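Local coordinates for penicillin binding protein 2X (Streptococcus thermophilus, PDB 5U47) that probably cross-links the peptides of neighbouring glycan strands as a transpeptidase of septal peptidoglycan synthesis, and is a target of beta-lactam antibiotics, at residues N252-E257 and S536-Y541; N500-K505 and V530-P535. The protein carries 1 engineered substitution. All blocks are in the same frame, centred on the assembly; numbering follows the deposited sequence.

Interaction 1: residues N252-E257 and S536-Y541; sequences NAKTGE and SEDPEY
Ala253 and Glu540 make the tight end of this contact: the amide N of Ala253 lies 2.9 Å from Glu540 O in a fairly straight hydrogen bond (158° at the hydrogen), the donor standing well above the carbonyl plane. The Ala253 methyl points at the other segment and wedges against the backbone, with CB 3.6 Å from Pro539 O and 3.9 Å from Pro539 CB. Beside it Asn252 and Tyr541 form an antiparallel, non-hydrogen-bonded pair. Asn252 turns its amide back on its own chain: with CG anti to the backbone N, OD1 accepts from Lys254 N at 2.8 Å, closing an Asx turn where the strand ends.

The looser side is polar and more open. Lys254 runs out nearly straight and bends only at its last torsion, which carries NZ to 2.7 Å from Asp538 OD1. This salt bridge meets the carboxylate on its syn side, 22° out of plane, and the two side chains cross at about a right angle. Glu540 starts away from the partner but folds back at chi2 (-72°), bringing its carboxylate across the lysine at a slant, with Glu540 OE2 3.4 Å from Lys254 CE. At 4.1 Å from Lys254 NZ, Glu540 OE2 is too far for a salt bridge, though the opposite charges probably still attract.

Glu540 and Tyr541 both face Val534, a classic beta bulge where the strand 541-548 begins. The Tyr541 ring packs on Leu566, Ala569 and Met570 of helix 558-572 and on Leu259 of strand 258-264, while Pro539 touches Arg470 of helix 463-478.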
loop_
_atom_site.group_PDB
_atom_site.type_symbol
_atom_site.label_atom_id
_atom_site.label_comp_id
_atom_site.label_asym_id
_atom_site.label_seq_id
_atom_site.Cartn_x
_atom_site.Cartn_y
_atom_site.Cartn_z
ATOM N N ASN A 252 11.499 5.034 -1.556
ATOM C CA ASN A 252 12.368 6.183 -1.807
ATOM C C ASN A 252 12.644 6.784 -0.429
ATOM O O ASN A 252 11.730 7.240 0.269
ATOM C CB ASN A 252 11.681 7.199 -2.731
ATOM C CG ASN A 252 12.553 8.408 -3.024
ATOM O OD1 ASN A 252 13.183 8.977 -2.128
ATOM N ND2 ASN A 252 12.596 8.801 -4.286
ATOM N N ALA A 253 13.920 6.778 -0.055
ATOM C CA ALA A 253 14.369 7.239 1.254
ATOM C C ALA A 253 14.138 8.693 1.538
ATOM O O ALA A 253 14.098 9.080 2.695
ATOM C CB ALA A 253 15.851 6.942 1.418
ATOM N N LYS A 254 13.997 9.495 0.500
ATOM C CA LYS A 254 13.820 10.932 0.652
ATOM C C LYS A 254 12.375 11.379 0.524
ATOM O O LYS A 254 12.072 12.498 0.913
ATOM C CB LYS A 254 14.633 11.684 -0.414
ATOM C CG LYS A 254 16.137 11.451 -0.346
ATOM C CD LYS A 254 16.808 12.168 -1.504
ATOM C CE LYS A 254 18.301 11.926 -1.560
ATOM N NZ LYS A 254 19.041 12.601 -0.469
ATOM N N THR A 255 11.496 10.529 -0.020
ATOM C CA THR A 255 10.101 10.932 -0.253
ATOM C C THR A 255 9.046 10.039 0.373
ATOM O O THR A 255 7.886 10.455 0.475
ATOM C CB THR A 255 9.771 10.990 -1.761
ATOM O OG1 THR A 255 9.786 9.669 -2.303
ATOM C CG2 THR A 255 10.750 11.891 -2.526
ATOM N N GLY A 256 9.425 8.830 0.776
ATOM C CA GLY A 256 8.454 7.888 1.331
ATOM C C GLY A 256 7.626 7.138 0.288
ATOM O O GLY A 256 6.755 6.335 0.643
ATOM N N GLU A 257 7.875 7.395 -0.995
ATOM C CA GLU A 257 7.138 6.722 -2.074
ATOM C C GLU A 257 7.473 5.252 -2.128
ATOM O O GLU A 257 8.659 4.885 -2.064
ATOM C CB GLU A 257 7.506 7.317 -3.433
ATOM C CG GLU A 257 7.061 8.741 -3.700
ATOM C CD GLU A 257 7.789 9.284 -4.920
ATOM O OE1 GLU A 257 9.000 9.654 -4.769
ATOM O OE2 GLU A 257 7.173 9.293 -6.020
ATOM N N SER A 536 24.865 4.648 2.130
ATOM C CA SER A 536 24.724 4.778 3.570
ATOM C C SER A 536 24.653 6.202 4.122
ATOM O O SER A 536 23.788 6.519 4.933
ATOM C CB SER A 536 25.849 4.008 4.271
ATOM O OG SER A 536 25.756 4.176 5.672
ATOM N N GLU A 537 25.551 7.054 3.663
ATOM C CA GLU A 537 25.661 8.385 4.197
ATOM C C GLU A 537 24.537 9.349 3.779
ATOM O O GLU A 537 24.159 10.202 4.555
ATOM C CB GLU A 537 27.030 8.940 3.821
ATOM C CG GLU A 537 27.537 10.003 4.753
ATOM C CD GLU A 537 29.038 10.164 4.627
ATOM O OE1 GLU A 537 29.498 10.668 3.581
ATOM O OE2 GLU A 537 29.750 9.781 5.582
ATOM N N ASP A 538 24.019 9.184 2.573
ATOM C CA ASP A 538 22.939 10.028 2.025
ATOM C C ASP A 538 21.969 9.066 1.284
ATOM O O ASP A 538 21.997 8.961 0.063
ATOM C CB ASP A 538 23.570 11.059 1.088
ATOM C CG ASP A 538 22.555 12.000 0.436
ATOM O OD1 ASP A 538 21.357 12.034 0.852
ATOM O OD2 ASP A 538 22.989 12.719 -0.509
ATOM N N PRO A 539 21.122 8.345 2.040
ATOM C CA PRO A 539 20.305 7.303 1.407
ATOM C C PRO A 539 19.343 7.759 0.283
ATOM O O PRO A 539 18.774 8.842 0.338
ATOM C CB PRO A 539 19.538 6.676 2.583
ATOM C CG PRO A 539 20.286 7.060 3.808
ATOM C CD PRO A 539 20.976 8.365 3.507
ATOM N N GLU A 540 19.230 6.918 -0.733
ATOM C CA GLU A 540 18.328 7.140 -1.846
ATOM C C GLU A 540 17.176 6.155 -1.761
ATOM O O GLU A 540 16.029 6.534 -2.015
ATOM C CB GLU A 540 19.050 6.966 -3.182
ATOM C CG GLU A 540 20.198 7.940 -3.425
ATOM C CD GLU A 540 19.734 9.359 -3.699
ATOM O OE1 GLU A 540 18.558 9.553 -4.084
ATOM O OE2 GLU A 540 20.556 10.285 -3.558
ATOM N N TYR A 541 17.481 4.915 -1.391
ATOM C CA TYR A 541 16.507 3.846 -1.306
ATOM C C TYR A 541 16.609 3.045 0.003
ATOM O O TYR A 541 17.698 2.887 0.594
ATOM C CB TYR A 541 16.649 2.882 -2.520
ATOM C CG TYR A 541 16.559 3.627 -3.817
ATOM C CD1 TYR A 541 15.346 4.164 -4.257
ATOM C CD2 TYR A 541 17.687 3.887 -4.563
ATOM C CE1 TYR A 541 15.276 4.910 -5.422
ATOM C CE2 TYR A 541 17.622 4.636 -5.718
ATOM C CZ TYR A 541 16.430 5.143 -6.141
ATOM O OH TYR A 541 16.409 5.877 -7.296
#

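Interaction 2: residues N500-K505 and V530-P535; sequences NDVTVK and VVAMVP. Engineered in segment 500-505: Thr503 (natural residue Ala).
Val530 opens the pairing against Lys505: its CG2 methyl reaches 3.5 Å from Lys505 O, and its CA-H also leans on that oxygen. Val531 then forms a hydrogen-bonded antiparallel pair with Lys505, giving its N to Lys505 O and receiving Lys505 N on its own O, both at 3.0 Å. Its CG1, placed between backbone N and carbonyl carbon (chi1 59°), lies against the base of the lysine, 4.0 Å from CB. Ala532 faces Val504 across a non-hydrogen-bonded pair; its CB meets Val504 CG1 at 3.9 Å, and its CA-H points to Thr503 O, 3.2 Å from CA.

Met533 pairs with Thr503, an engineered residue (naturally alanine), through a second pair of hydrogen bonds: Met533 N to Thr503 O at 2.8 Å and Thr503 N to Met533 O at 3.0 Å. The two side chains cross at a slant, the threonine CG2 lying over Met533 CB and close to SD, while OG1 hydrogen-bonds Arg470 O and lies very close to Ser536 OG, probably also a hydrogen bond. Val534 holds CG2 anti to its backbone N, where it meets Asn500 CB at 3.7 Å, almost at right angles. Pro535, after a cis peptide, lies alongside the Asn500 side chain.

The two strands, 175° apart in direction, belong to the antiparallel sheet of the penicillin-binding transpeptidase fold, with 503-510 at one edge. Lys505 bends at chi2 and again at chi4, its NZ hydrogen-bonds Ser354 OG, and its side chain touches Ser295; this is consistent with the K(T/S)G-type strand beside the SxxK and (S/Y)xN motifs of the active site.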
loop_
_atom_site.group_PDB
_atom_site.type_symbol
_atom_site.label_atom_id
_atom_site.label_comp_id
_atom_site.label_asym_id
_atom_site.label_seq_id
_atom_site.Cartn_x
_atom_site.Cartn_y
_atom_site.Cartn_z
ATOM N N ASN A 500 29.110 0.837 -3.228
ATOM C CA ASN A 500 28.571 1.699 -2.170
ATOM C C ASN A 500 28.668 1.065 -0.803
ATOM O O ASN A 500 28.652 -0.166 -0.675
ATOM C CB ASN A 500 27.066 1.954 -2.376
ATOM C CG ASN A 500 26.768 2.908 -3.495
ATOM O OD1 ASN A 500 26.236 2.522 -4.535
ATOM N ND2 ASN A 500 27.104 4.160 -3.292
ATOM N N ASP A 501 28.751 1.921 0.219
ATOM C CA ASP A 501 28.623 1.487 1.597
ATOM C C ASP A 501 27.117 1.276 1.769
ATOM O O ASP A 501 26.308 2.095 1.304
ATOM C CB ASP A 501 29.083 2.556 2.586
ATOM C CG ASP A 501 30.590 2.718 2.636
ATOM O OD1 ASP A 501 31.349 1.753 2.362
ATOM O OD2 ASP A 501 31.017 3.827 2.994
ATOM N N VAL A 502 26.744 0.194 2.436
ATOM C CA VAL A 502 25.344 -0.133 2.618
ATOM C C VAL A 502 25.040 -0.246 4.105
ATOM O O VAL A 502 25.722 -0.944 4.850
ATOM C CB VAL A 502 24.965 -1.454 1.926
ATOM C CG1 VAL A 502 23.455 -1.599 1.872
ATOM C CG2 VAL A 502 25.532 -1.519 0.501
ATOM N N THR A 503 24.006 0.459 4.506
ATOM C CA THR A 503 23.520 0.499 5.884
ATOM C C THR A 503 22.524 -0.651 6.033
ATOM O O THR A 503 21.461 -0.655 5.389
ATOM C CB THR A 503 22.891 1.892 6.122
ATOM O OG1 THR A 503 23.945 2.798 6.466
ATOM C CG2 THR A 503 21.819 1.906 7.213
ATOM N N VAL A 504 22.860 -1.645 6.855
ATOM C CA VAL A 504 21.987 -2.793 6.997
ATOM C C VAL A 504 21.774 -3.232 8.439
ATOM O O VAL A 504 22.591 -2.947 9.312
ATOM C CB VAL A 504 22.566 -3.980 6.214
ATOM C CG1 VAL A 504 22.718 -3.623 4.737
ATOM C CG2 VAL A 504 23.931 -4.382 6.784
ATOM N N LYS A 505 20.660 -3.921 8.672
ATOM C CA LYS A 505 20.389 -4.570 9.959
ATOM C C LYS A 505 19.506 -5.761 9.694
ATOM O O LYS A 505 18.463 -5.649 9.049
ATOM C CB LYS A 505 19.724 -3.649 10.978
ATOM C CG LYS A 505 19.539 -4.308 12.364
ATOM C CD LYS A 505 20.875 -4.637 13.047
ATOM C CE LYS A 505 20.690 -5.387 14.353
ATOM N NZ LYS A 505 20.458 -6.846 14.150
ATOM N N VAL A 530 15.445 -8.192 6.982
ATOM C CA VAL A 530 16.561 -7.284 6.814
ATOM C C VAL A 530 16.071 -5.934 6.303
ATOM O O VAL A 530 15.093 -5.861 5.526
ATOM C CB VAL A 530 17.626 -7.865 5.835
ATOM C CG1 VAL A 530 17.103 -7.984 4.407
ATOM C CG2 VAL A 530 18.886 -7.028 5.842
ATOM N N VAL A 531 16.712 -4.871 6.782
ATOM C CA VAL A 531 16.485 -3.539 6.248
ATOM C C VAL A 531 17.822 -3.100 5.684
ATOM O O VAL A 531 18.869 -3.403 6.284
ATOM C CB VAL A 531 15.981 -2.527 7.277
ATOM C CG1 VAL A 531 16.952 -2.359 8.453
ATOM C CG2 VAL A 531 15.703 -1.197 6.592
ATOM N N ALA A 532 17.790 -2.450 4.520
ATOM C CA ALA A 532 18.988 -1.968 3.848
ATOM C C ALA A 532 18.720 -0.574 3.279
ATOM O O ALA A 532 17.611 -0.289 2.795
ATOM C CB ALA A 532 19.384 -2.929 2.740
ATOM N N MET A 533 19.729 0.290 3.381
ATOM C CA MET A 533 19.670 1.657 2.907
ATOM C C MET A 533 20.946 1.958 2.140
ATOM O O MET A 533 22.045 1.678 2.602
ATOM C CB MET A 533 19.509 2.644 4.076
ATOM C CG MET A 533 18.285 2.365 4.937
ATOM S SD MET A 533 18.187 3.473 6.331
ATOM C CE MET A 533 16.876 2.781 7.333
ATOM N N VAL A 534 20.792 2.524 0.955
ATOM C CA VAL A 534 21.923 2.791 0.108
ATOM C C VAL A 534 21.706 4.106 -0.633
ATOM O O VAL A 534 20.552 4.441 -0.957
ATOM C CB VAL A 534 22.116 1.615 -0.890
ATOM C CG1 VAL A 534 20.967 1.536 -1.880
ATOM C CG2 VAL A 534 23.438 1.718 -1.630
ATOM N N PRO A 535 22.746 4.930 -0.784
ATOM C CA PRO A 535 24.067 4.754 -0.172
ATOM C C PRO A 535 23.915 5.068 1.313
ATOM O O PRO A 535 22.937 5.690 1.708
ATOM C CB PRO A 535 24.946 5.799 -0.862
ATOM C CG PRO A 535 24.121 6.416 -1.925
ATOM C CD PRO A 535 22.686 6.092 -1.677
#

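Both interactions belong to the same antiparallel sheet, their centres about 11 Å apart. Interaction 2 joins two strands side by side, largely buried apart from the end at Asn500, Asp501 and Pro535, and relies on regular backbone bonds and apolar side chains, with a polar lysine reaching the probable active site. Interaction 1 sits where strands end and turn, so it mixes one backbone bond and a small apolar wedge with charged groups at the surface. Residues 536-541 continue directly from 530-535 and fold back on them: Glu540 N lies 2.8 Å from Val534 O, a probable hydrogen bond. The turn thus carries the chain from the pairing with edge strand 503-510 toward strand 245-252.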